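Local coordinates for Lactamase_B domain-containing protein (Pontibacter korlensis, PDB 6XFR) that probably hydrolyses the ring of beta-lactam antibiotics to give substituted beta-amino acids, using zinc bound in a class B1 metallo-beta-lactamase site, at residues G158-V162 with W181-I185; P32-L36 with D81-G85; I13-V17 with L150-I155; L36-T40 with N66-P70. All blocks are in the same frame, centred on the assembly; numbering follows the deposited sequence.

Contact 1. Residues G158-V162 with W181-I185. With ZN (zinc ion), chain O.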
loop_
_atom_site.group_PDB
_atom_site.type_symbol
_atom_site.label_atom_id
_atom_site.label_comp_id
_atom_site.label_asym_id
_atom_site.label_seq_id
_atom_site.Cartn_x
_atom_site.Cartn_y
_atom_site.Cartn_z
ATOM N N GLY B 158 12.977 -1.364 -1.706
ATOM C CA GLY B 158 13.779 -1.701 -2.866
ATOM C C GLY B 158 14.159 -0.557 -3.777
ATOM O O GLY B 158 14.806 -0.799 -4.795
ATOM N N GLY B 159 13.712 0.664 -3.504
ATOM C CA GLY B 159 14.092 1.815 -4.307
ATOM C C GLY B 159 13.836 1.593 -5.779
ATOM O O GLY B 159 12.905 0.869 -6.164
ATOM N N CYS B 160 14.695 2.158 -6.623
ATOM C CA CYS B 160 14.465 2.018 -8.049
ATOM C C CYS B 160 14.930 0.658 -8.575
ATOM O O CYS B 160 14.705 0.363 -9.756
ATOM C CB CYS B 160 15.172 3.157 -8.808
ATOM S SG CYS B 160 15.045 4.791 -8.004
ATOM N N LEU B 161 15.457 -0.214 -7.699
ATOM C CA LEU B 161 15.787 -1.586 -8.087
ATOM C C LEU B 161 14.538 -2.425 -8.364
ATOM O O LEU B 161 14.585 -3.370 -9.163
ATOM C CB LEU B 161 16.625 -2.240 -6.987
ATOM C CG LEU B 161 17.332 -3.577 -7.281
ATOM C CD1 LEU B 161 18.209 -3.492 -8.545
ATOM C CD2 LEU B 161 18.164 -4.033 -6.073
ATOM N N VAL B 162 13.422 -2.099 -7.711
ATOM C CA VAL B 162 12.157 -2.820 -7.844
ATOM C C VAL B 162 11.164 -1.937 -8.578
ATOM O O VAL B 162 11.082 -0.734 -8.314
ATOM C CB VAL B 162 11.598 -3.216 -6.464
ATOM C CG1 VAL B 162 10.328 -4.066 -6.640
ATOM C CG2 VAL B 162 12.664 -3.952 -5.636
ATOM N N TRP B 181 20.804 -6.859 -13.085
ATOM C CA TRP B 181 19.493 -6.639 -12.464
ATOM C C TRP B 181 18.726 -7.926 -12.165
ATOM O O TRP B 181 18.242 -8.072 -11.037
ATOM C CB TRP B 181 18.678 -5.745 -13.407
ATOM C CG TRP B 181 17.686 -4.849 -12.733
ATOM C CD1 TRP B 181 17.037 -5.067 -11.549
ATOM C CD2 TRP B 181 17.235 -3.585 -13.211
ATOM N NE1 TRP B 181 16.219 -4.017 -11.265
ATOM C CE2 TRP B 181 16.317 -3.092 -12.274
ATOM C CE3 TRP B 181 17.524 -2.817 -14.345
ATOM C CZ2 TRP B 181 15.686 -1.854 -12.429
ATOM C CZ3 TRP B 181 16.908 -1.606 -14.498
ATOM C CH2 TRP B 181 15.996 -1.127 -13.543
ATOM N N PRO B 182 18.631 -8.892 -13.092
ATOM C CA PRO B 182 17.886 -10.134 -12.793
ATOM C C PRO B 182 18.430 -10.919 -11.613
ATOM O O PRO B 182 17.651 -11.458 -10.819
ATOM C CB PRO B 182 18.031 -10.937 -14.092
ATOM C CG PRO B 182 18.386 -9.938 -15.125
ATOM C CD PRO B 182 19.167 -8.875 -14.468
ATOM N N LEU B 183 19.748 -11.032 -11.489
ATOM C CA LEU B 183 20.317 -11.747 -10.357
ATOM C C LEU B 183 20.166 -10.947 -9.063
ATOM O O LEU B 183 20.021 -11.528 -7.983
ATOM C CB LEU B 183 21.784 -12.082 -10.665
ATOM C CG LEU B 183 21.913 -12.782 -12.029
ATOM C CD1 LEU B 183 23.345 -13.069 -12.414
ATOM C CD2 LEU B 183 21.073 -14.066 -12.062
ATOM N N ALA B 184 20.172 -9.621 -9.143
ATOM C CA ALA B 184 19.947 -8.835 -7.936
ATOM C C ALA B 184 18.544 -9.068 -7.390
ATOM O O ALA B 184 18.360 -9.193 -6.173
ATOM C CB ALA B 184 20.187 -7.352 -8.216
ATOM N N ILE B 185 17.538 -9.137 -8.275
ATOM C CA ILE B 185 16.181 -9.411 -7.815
ATOM C C ILE B 185 16.122 -10.767 -7.125
ATOM O O ILE B 185 15.586 -10.899 -6.014
ATOM C CB ILE B 185 15.187 -9.338 -8.992
ATOM C CG1 ILE B 185 15.046 -7.902 -9.463
ATOM C CG2 ILE B 185 13.808 -9.953 -8.578
ATOM C CD1 ILE B 185 14.869 -6.954 -8.297
HETATM ZN ZN ZN O . 14.361 6.376 -9.603
HETATM O O HOH W 1 13.978 5.250 -11.584
#

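Contact 2. Residues P32-L36 with D81-G85. With ZN (zinc ion), chain O; SO4 (sulfate ion), chain X.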
loop_
_atom_site.group_PDB
_atom_site.type_symbol
_atom_site.label_atom_id
_atom_site.label_comp_id
_atom_site.label_asym_id
_atom_site.label_seq_id
_atom_site.Cartn_x
_atom_site.Cartn_y
_atom_site.Cartn_z
ATOM N N PRO B 32 5.986 10.005 -8.984
ATOM C CA PRO B 32 6.335 9.996 -7.562
ATOM C C PRO B 32 7.705 9.377 -7.294
ATOM O O PRO B 32 8.237 8.589 -8.080
ATOM C CB PRO B 32 5.215 9.148 -6.940
ATOM C CG PRO B 32 4.885 8.150 -8.029
ATOM C CD PRO B 32 5.104 8.883 -9.353
ATOM N N SER B 33 8.271 9.759 -6.148
ATOM C CA SER B 33 9.456 9.127 -5.593
ATOM C C SER B 33 9.194 8.818 -4.124
ATOM O O SER B 33 8.790 9.706 -3.360
ATOM C CB SER B 33 10.695 10.014 -5.752
ATOM O OG SER B 33 11.847 9.188 -5.887
ATOM N N HIS B 34 9.359 7.556 -3.752
ATOM C CA HIS B 34 9.040 7.107 -2.406
ATOM C C HIS B 34 10.316 6.932 -1.590
ATOM O O HIS B 34 11.338 6.454 -2.100
ATOM C CB HIS B 34 8.245 5.798 -2.440
ATOM C CG HIS B 34 6.988 5.892 -3.235
ATOM N ND1 HIS B 34 6.047 6.877 -3.017
ATOM C CD2 HIS B 34 6.511 5.137 -4.252
ATOM C CE1 HIS B 34 5.043 6.725 -3.866
ATOM N NE2 HIS B 34 5.299 5.675 -4.625
ATOM N N GLY B 35 10.260 7.381 -0.331
ATOM C CA GLY B 35 11.215 6.985 0.684
ATOM C C GLY B 35 10.463 6.509 1.917
ATOM O O GLY B 35 9.232 6.498 1.943
ATOM N N LEU B 36 11.227 6.142 2.944
ATOM C CA LEU B 36 10.663 5.756 4.234
ATOM C C LEU B 36 11.069 6.745 5.315
ATOM O O LEU B 36 12.159 7.334 5.281
ATOM C CB LEU B 36 11.135 4.381 4.684
ATOM C CG LEU B 36 10.641 3.134 3.985
ATOM C CD1 LEU B 36 11.075 1.898 4.803
ATOM C CD2 LEU B 36 9.141 3.213 3.841
ATOM N N ASP B 81 19.422 11.794 -7.986
ATOM C CA ASP B 81 18.808 12.934 -7.313
ATOM C C ASP B 81 17.523 12.539 -6.596
ATOM O O ASP B 81 17.228 13.061 -5.512
ATOM C CB ASP B 81 18.546 14.059 -8.319
ATOM C CG ASP B 81 19.725 15.050 -8.446
ATOM O OD1 ASP B 81 19.632 15.969 -9.287
ATOM O OD2 ASP B 81 20.740 14.919 -7.721
ATOM N N ASP B 82 16.746 11.605 -7.174
ATOM C CA ASP B 82 15.453 11.221 -6.593
ATOM C C ASP B 82 15.601 10.514 -5.253
ATOM O O ASP B 82 14.687 10.601 -4.434
ATOM C CB ASP B 82 14.625 10.367 -7.582
ATOM C CG ASP B 82 15.181 8.948 -7.805
ATOM O OD1 ASP B 82 16.405 8.735 -7.763
ATOM O OD2 ASP B 82 14.391 8.025 -8.085
ATOM N N LYS B 83 16.736 9.875 -4.976
ATOM C CA LYS B 83 16.970 9.284 -3.663
ATOM C C LYS B 83 17.990 10.038 -2.816
ATOM O O LYS B 83 18.112 9.738 -1.621
ATOM C CB LYS B 83 17.428 7.815 -3.791
ATOM C CG LYS B 83 16.572 6.949 -4.766
ATOM C CD LYS B 83 15.248 6.434 -4.182
ATOM C CE LYS B 83 14.129 7.465 -4.402
ATOM N NZ LYS B 83 12.772 7.156 -3.863
ATOM N N LEU B 84 18.693 11.035 -3.372
ATOM C CA LEU B 84 19.775 11.681 -2.626
ATOM C C LEU B 84 19.904 13.185 -2.861
ATOM O O LEU B 84 20.705 13.822 -2.168
ATOM C CB LEU B 84 21.105 10.995 -2.991
ATOM C CG LEU B 84 22.443 11.661 -2.737
ATOM C CD1 LEU B 84 22.910 11.384 -1.311
ATOM C CD2 LEU B 84 23.426 11.146 -3.756
ATOM N N GLY B 85 19.107 13.784 -3.757
ATOM C CA GLY B 85 19.202 15.188 -4.093
ATOM C C GLY B 85 18.785 16.152 -2.996
ATOM O O GLY B 85 18.855 17.370 -3.196
HETATM ZN ZN ZN O . 14.361 6.376 -9.603
HETATM S S SO4 X . 16.332 10.301 -11.533
HETATM O O1 SO4 X . 16.158 9.024 -10.833
HETATM O O2 SO4 X . 15.187 10.463 -12.447
HETATM O O3 SO4 X . 17.592 10.275 -12.271
HETATM O O4 SO4 X . 16.424 11.431 -10.606
HETATM O O HOH W 1 13.978 5.250 -11.584
#

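Contact 3. Residues I13-V17 with L150-I155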
loop_
_atom_site.group_PDB
_atom_site.type_symbol
_atom_site.label_atom_id
_atom_site.label_comp_id
_atom_site.label_asym_id
_atom_site.label_seq_id
_atom_site.Cartn_x
_atom_site.Cartn_y
_atom_site.Cartn_z
ATOM N N ILE B 13 2.187 3.291 6.951
ATOM C CA ILE B 13 1.866 1.916 6.593
ATOM C C ILE B 13 1.962 0.936 7.762
ATOM O O ILE B 13 1.368 -0.148 7.684
ATOM C CB ILE B 13 2.725 1.424 5.409
ATOM C CG1 ILE B 13 4.234 1.401 5.715
ATOM C CG2 ILE B 13 2.441 2.233 4.140
ATOM C CD1 ILE B 13 4.988 0.749 4.561
ATOM N N SER B 14 2.719 1.245 8.814
ATOM C CA SER B 14 2.910 0.437 10.013
ATOM C C SER B 14 2.892 1.408 11.179
ATOM O O SER B 14 2.957 2.619 10.984
ATOM C CB SER B 14 4.232 -0.339 9.938
ATOM O OG SER B 14 4.255 -1.425 10.840
ATOM N N SER B 15 2.826 0.904 12.401
ATOM C CA SER B 15 2.656 1.845 13.500
ATOM C C SER B 15 3.832 2.816 13.631
ATOM O O SER B 15 3.630 3.924 14.130
ATOM C CB SER B 15 2.363 1.103 14.812
ATOM O OG SER B 15 3.522 0.734 15.511
ATOM N N LYS B 16 5.031 2.469 13.127
ATOM C CA LYS B 16 6.212 3.335 13.205
ATOM C C LYS B 16 6.874 3.615 11.849
ATOM O O LYS B 16 8.008 4.117 11.817
ATOM C CB LYS B 16 7.264 2.716 14.139
ATOM C CG LYS B 16 6.865 2.584 15.600
ATOM C CD LYS B 16 6.489 3.909 16.192
ATOM C CE LYS B 16 6.260 3.771 17.683
ATOM N NZ LYS B 16 5.226 4.756 18.123
ATOM N N VAL B 17 6.212 3.311 10.729
ATOM C CA VAL B 17 6.790 3.440 9.388
ATOM C C VAL B 17 5.864 4.294 8.529
ATOM O O VAL B 17 4.643 4.078 8.504
ATOM C CB VAL B 17 7.023 2.076 8.708
ATOM C CG1 VAL B 17 7.689 2.245 7.317
ATOM C CG2 VAL B 17 7.785 1.122 9.626
ATOM N N LEU B 150 13.475 -3.938 7.166
ATOM C CA LEU B 150 13.063 -3.935 8.560
ATOM C C LEU B 150 12.632 -5.363 8.891
ATOM O O LEU B 150 11.539 -5.784 8.471
ATOM C CB LEU B 150 11.912 -2.946 8.792
ATOM C CG LEU B 150 11.951 -1.565 8.106
ATOM C CD1 LEU B 150 10.926 -0.583 8.647
ATOM C CD2 LEU B 150 13.327 -0.957 8.239
ATOM N N PRO B 151 13.472 -6.172 9.563
ATOM C CA PRO B 151 13.073 -7.557 9.878
ATOM C C PRO B 151 11.935 -7.679 10.902
ATOM O O PRO B 151 11.278 -8.730 10.943
ATOM C CB PRO B 151 14.377 -8.190 10.407
ATOM C CG PRO B 151 15.256 -7.047 10.808
ATOM C CD PRO B 151 14.899 -5.936 9.879
ATOM N N GLN B 152 11.706 -6.670 11.752
ATOM C CA GLN B 152 10.600 -6.761 12.703
ATOM C C GLN B 152 9.258 -6.518 11.999
ATOM O O GLN B 152 8.339 -7.329 12.106
ATOM C CB GLN B 152 10.816 -5.782 13.874
ATOM C CG GLN B 152 12.164 -5.988 14.643
ATOM C CD GLN B 152 12.721 -4.727 15.399
ATOM O OE1 GLN B 152 12.909 -3.650 14.817
ATOM N NE2 GLN B 152 13.025 -4.901 16.694
ATOM N N GLN B 153 9.148 -5.454 11.217
ATOM C CA GLN B 153 7.921 -5.215 10.477
ATOM C C GLN B 153 7.852 -6.015 9.176
ATOM O O GLN B 153 6.786 -6.053 8.547
ATOM C CB GLN B 153 7.776 -3.712 10.183
ATOM C CG GLN B 153 7.614 -2.829 11.400
ATOM C CD GLN B 153 8.952 -2.297 11.944
ATOM O OE1 GLN B 153 9.997 -2.924 11.771
ATOM N NE2 GLN B 153 8.913 -1.140 12.614
ATOM N N LYS B 154 8.941 -6.698 8.808
ATOM C CA LYS B 154 9.094 -7.424 7.537
ATOM C C LYS B 154 8.734 -6.551 6.330
ATOM O O LYS B 154 7.983 -6.946 5.433
ATOM C CB LYS B 154 8.281 -8.721 7.549
ATOM C CG LYS B 154 8.535 -9.579 8.776
ATOM C CD LYS B 154 8.742 -11.026 8.395
ATOM C CE LYS B 154 9.239 -11.817 9.568
ATOM N NZ LYS B 154 8.079 -12.544 10.164
ATOM N N ILE B 155 9.338 -5.372 6.286
ATOM C CA ILE B 155 9.142 -4.396 5.228
ATOM C C ILE B 155 10.450 -4.264 4.449
ATOM O O ILE B 155 11.502 -3.970 5.035
ATOM C CB ILE B 155 8.726 -3.040 5.815
ATOM C CG1 ILE B 155 7.346 -3.132 6.475
ATOM C CG2 ILE B 155 8.758 -1.954 4.727
ATOM C CD1 ILE B 155 6.723 -1.771 6.847
#

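Contact 4. Residues L36-T40 with N66-P70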
loop_
_atom_site.group_PDB
_atom_site.type_symbol
_atom_site.label_atom_id
_atom_site.label_comp_id
_atom_site.label_asym_id
_atom_site.label_seq_id
_atom_site.Cartn_x
_atom_site.Cartn_y
_atom_site.Cartn_z
ATOM N N LEU B 36 11.227 6.142 2.944
ATOM C CA LEU B 36 10.663 5.756 4.234
ATOM C C LEU B 36 11.069 6.745 5.315
ATOM O O LEU B 36 12.159 7.334 5.281
ATOM C CB LEU B 36 11.135 4.381 4.684
ATOM C CG LEU B 36 10.641 3.134 3.985
ATOM C CD1 LEU B 36 11.075 1.898 4.803
ATOM C CD2 LEU B 36 9.141 3.213 3.841
ATOM N N ILE B 37 10.174 6.901 6.285
ATOM C CA ILE B 37 10.497 7.458 7.595
ATOM C C ILE B 37 10.187 6.375 8.609
ATOM O O ILE B 37 9.157 5.706 8.501
ATOM C CB ILE B 37 9.696 8.731 7.913
ATOM C CG1 ILE B 37 9.483 9.573 6.658
ATOM C CG2 ILE B 37 10.363 9.504 9.050
ATOM C CD1 ILE B 37 8.566 10.724 6.873
ATOM N N VAL B 38 11.110 6.149 9.530
ATOM C CA VAL B 38 10.918 5.217 10.633
ATOM C C VAL B 38 11.095 5.947 11.956
ATOM O O VAL B 38 12.121 6.602 12.189
ATOM C CB VAL B 38 11.843 3.999 10.502
ATOM C CG1 VAL B 38 11.551 3.013 11.619
ATOM C CG2 VAL B 38 11.547 3.345 9.163
ATOM N N SER B 39 10.086 5.830 12.812
ATOM C CA SER B 39 10.096 6.447 14.130
ATOM C C SER B 39 10.599 5.438 15.150
ATOM O O SER B 39 10.214 4.269 15.107
ATOM C CB SER B 39 8.700 6.951 14.509
ATOM O OG SER B 39 8.773 7.787 15.656
ATOM N N THR B 40 11.503 5.871 16.022
ATOM C CA THR B 40 12.058 5.003 17.058
ATOM C C THR B 40 11.924 5.728 18.380
ATOM O O THR B 40 11.497 6.886 18.434
ATOM C CB THR B 40 13.531 4.582 16.807
ATOM O OG1 THR B 40 14.420 5.595 17.268
ATOM C CG2 THR B 40 13.808 4.342 15.328
ATOM N N ASN B 66 4.911 16.348 13.313
ATOM C CA ASN B 66 4.097 15.176 13.606
ATOM C C ASN B 66 4.822 14.113 14.428
ATOM O O ASN B 66 4.254 13.577 15.378
ATOM C CB ASN B 66 3.592 14.583 12.292
ATOM C CG ASN B 66 2.932 15.630 11.417
ATOM O OD1 ASN B 66 3.388 15.923 10.322
ATOM N ND2 ASN B 66 1.881 16.227 11.919
ATOM N N LEU B 67 6.077 13.818 14.131
ATOM C CA LEU B 67 6.840 12.933 14.994
ATOM C C LEU B 67 7.481 13.670 16.159
ATOM O O LEU B 67 7.897 13.021 17.122
ATOM C CB LEU B 67 7.947 12.236 14.207
ATOM C CG LEU B 67 7.575 11.029 13.358
ATOM C CD1 LEU B 67 6.460 11.378 12.463
ATOM C CD2 LEU B 67 8.809 10.605 12.537
ATOM N N LYS B 68 7.598 15.001 16.075
ATOM C CA LYS B 68 8.195 15.838 17.118
ATOM C C LYS B 68 9.462 15.196 17.701
ATOM O O LYS B 68 9.635 15.109 18.918
ATOM C CB LYS B 68 7.175 16.135 18.220
ATOM C CG LYS B 68 5.777 16.521 17.689
ATOM C CD LYS B 68 4.736 16.366 18.734
ATOM C CE LYS B 68 4.285 17.744 19.221
ATOM N NZ LYS B 68 5.382 18.606 19.833
ATOM N N GLN B 69 10.356 14.735 16.816
ATOM C CA GLN B 69 11.662 14.199 17.202
ATOM C C GLN B 69 12.692 14.499 16.114
ATOM O O GLN B 69 12.322 14.713 14.950
ATOM C CB GLN B 69 11.603 12.684 17.480
ATOM C CG GLN B 69 11.573 11.785 16.250
ATOM C CD GLN B 69 11.056 10.365 16.526
ATOM O OE1 GLN B 69 10.511 9.711 15.629
ATOM N NE2 GLN B 69 11.232 9.884 17.766
ATOM N N PRO B 70 13.980 14.578 16.462
ATOM C CA PRO B 70 15.001 14.813 15.440
ATOM C C PRO B 70 15.264 13.583 14.579
ATOM O O PRO B 70 15.064 12.437 14.997
ATOM C CB PRO B 70 16.243 15.191 16.260
ATOM C CG PRO B 70 16.023 14.600 17.579
ATOM C CD PRO B 70 14.542 14.685 17.820
#

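Contact 1. Residues G158-V162 with W181-I185
In the beta-alpha-beta unit made by strand 155-159, helix 181-191 and strand 197-200, Leu161 and Trp181 join the loop leaving the first strand to the first turn of the helix. Its one polar link is a hydrogen bond: Trp181 NE1 gives its hydrogen to Leu161 O at 2.7 Å, with an N-H...O angle of 166°. The acceptor lies practically in the indole plane, at the ring edge, where the N-H points. Tryptophan suits the place because it offers a single directed donor on a large apolar body. The Leu161 side chain, its CG swung anti to the backbone N (chi1 -168°), runs past the indole in the opposite direction. Its CD1 comes to 3.6 Å from Trp181 CD1 and 4.3 Å from Ala184 CB, a methyl small enough to let the leucine approach the helix. Ile185 CD1 also approaches Leu161 O, at 3.7 Å. Gly159 to Val162 form a type I turn, and Gly159 enters it with a positive phi (53°), a backbone shape that glycine adopts easily. This turn carries Cys160, whose SG binds a zinc ion at 2.4 Å together with Asp82, His202 and a water. Held by the buried indole N-H, the carbonyl of Leu161, the residue after the zinc-binding cysteine, has a partner away from solvent, and the bond ties the cysteine's loop to the helix.

Contact 2. Residues P32-L36 with D81-G85
Ser33 and Lys83 meet through the serine hydroxyl, toward which the lysine's side chain folds back. Lys83 is bent twice along its length, at chi2 (-80°) and chi3 (88°), and these bends carry its amine from the short helix 81-84 to strand 30-40. There Lys83 NZ donates to Ser33 OG at 3.0 Å, although the exact place of NZ is uncertain because it sits too close to a neighbour in the model. Ser33 OG in turn makes a weak hydrogen bond of 3.5 Å to Asp82 O, which suits a small hydroxyl able both to give and to accept. The Asp82 side chain, with CG between its backbone N and carbonyl carbon (chi1 71°), turns its carboxylate to the zinc ion, which OD2 binds at 2.2 Å; Cys160, His202 and a water complete the set, the Asp-Cys-His site of B1 enzymes. His34 leaves the strand on the face away from the helix, and its ND1 is hydrogen-bonded to Thr21. Lys83 also forms a salt bridge to Asp48 and a hydrogen bond to Ser201. A buried amine needs such partners: the Asp48 carboxylate probably balances its charge, while Ser201 and, less surely, Ser33 take up its hydrogens.

Contact 3. Residues I13-V17 with L150-I155
Val17 O is gripped by two backbone N-H groups, Ile13 N at 3.0 Å and Ser14 N at a weak 3.4 Å, so that Ile13 and Ser14 stand together against Val17 in a classic beta bulge. The side chains of all three point toward 150-155, where the contact is almost wholly apolar. Val17 CG2 and Leu150 CD1 meet tip to tip at 3.7 Å. Ile155 reaches in beside them, its CD1 4.1 Å from Val17 CG2 and 3.8 Å from Ile13 CD1, the two isoleucines crossing at a slant. Branched and aliphatic residues suit this place, since their methyl ends pack between two layers. The layers are the two mixed sheets of the alpha-beta/beta-alpha sandwich of metallo-beta-lactamases, touching here at the turns of two hairpins, 8-14 with 17-25 and 147-150 with 155-159. The second turn has a bulge too, of the G1 type: Lys154, with a positive phi of 51°, and Ile155 both face Leu150. Gln153 closes the margin of the apolar patch. Bent at chi2 (91°), it lays CG 3.7 Å from Ser14 OG and NE2 3.9 Å from Val17 CG2, while NE2 itself is hydrogen-bonded to Gln130. Ser14 OG turns its polarity to another chain, bonding Asp207 of the second subunit. Pro151 and Gln152, which do not touch 13-17, take part with Gln131 in a separate zinc site.

Contact 4. Residues L36-T40 with N66-P70
Leu67, at the end of helix 53-67, comes first: its CD2 meets Ile37 CG2 at 4.0 Å, the two side chains passing at an angle, and lies 4.2 Å from Ser39 CB. A leucine fits here because its branched end can cover the isoleucine and the serine methylene of two alternate strand residues, both of which face the helix. Lys68 then leaves the helical conformation with a positive phi (42°), and this turn of the chain brings the next residue back over the strand. Gln69 makes the polar half of the contact, with both ends of its amide used. As acceptor, Gln69 OE1 accepts the hydrogen of Ser39 OG at 2.6 Å. As donor, Gln69 NE2 gives a hydrogen to Thr40 O at 3.1 Å, with an N-H...O angle of 146° and the oxygen tilted 22° out of the amide plane. Gripped by a side chain on one end and by the main chain on the other, the amide is fixed in rotation, and its oxygen and nitrogen are told apart. Beyond CG the glutamine chain is extended, giving it the length to reach two successive residues of the strand. Helix 53-67 thus lies on one side of the sheet, with Ile37 also packed against Leu59, Trp62 and Ile63, while strand 30-40 runs between 17-25 and 43-47 and Leu67 and Gln69 rest on Ala44 of the latter.

How the contacts relate
Contacts 1 and 2 meet at the active site: Cys160 SG and Asp82 OD2 bind the same zinc ion and stand 3.3 Å apart, although the centres of the two contacts are 16 Å apart. Contacts 2 and 4 share Leu36 and use strand 30-40 in turn, the first near the metals, the second toward the far end of the strand. Leu36 CD2 also packs on Val17 CG1 at 3.9 Å, which joins contact 3 to both. Lys16 O and Ser39 N, 2.9 Å apart in a probable hydrogen bond, add a second tie between contacts 3 and 4. Strand 155-159 leads from contact 3 to contact 1, whereas contacts 1 and 4 have centres 27 Å apart and do not touch.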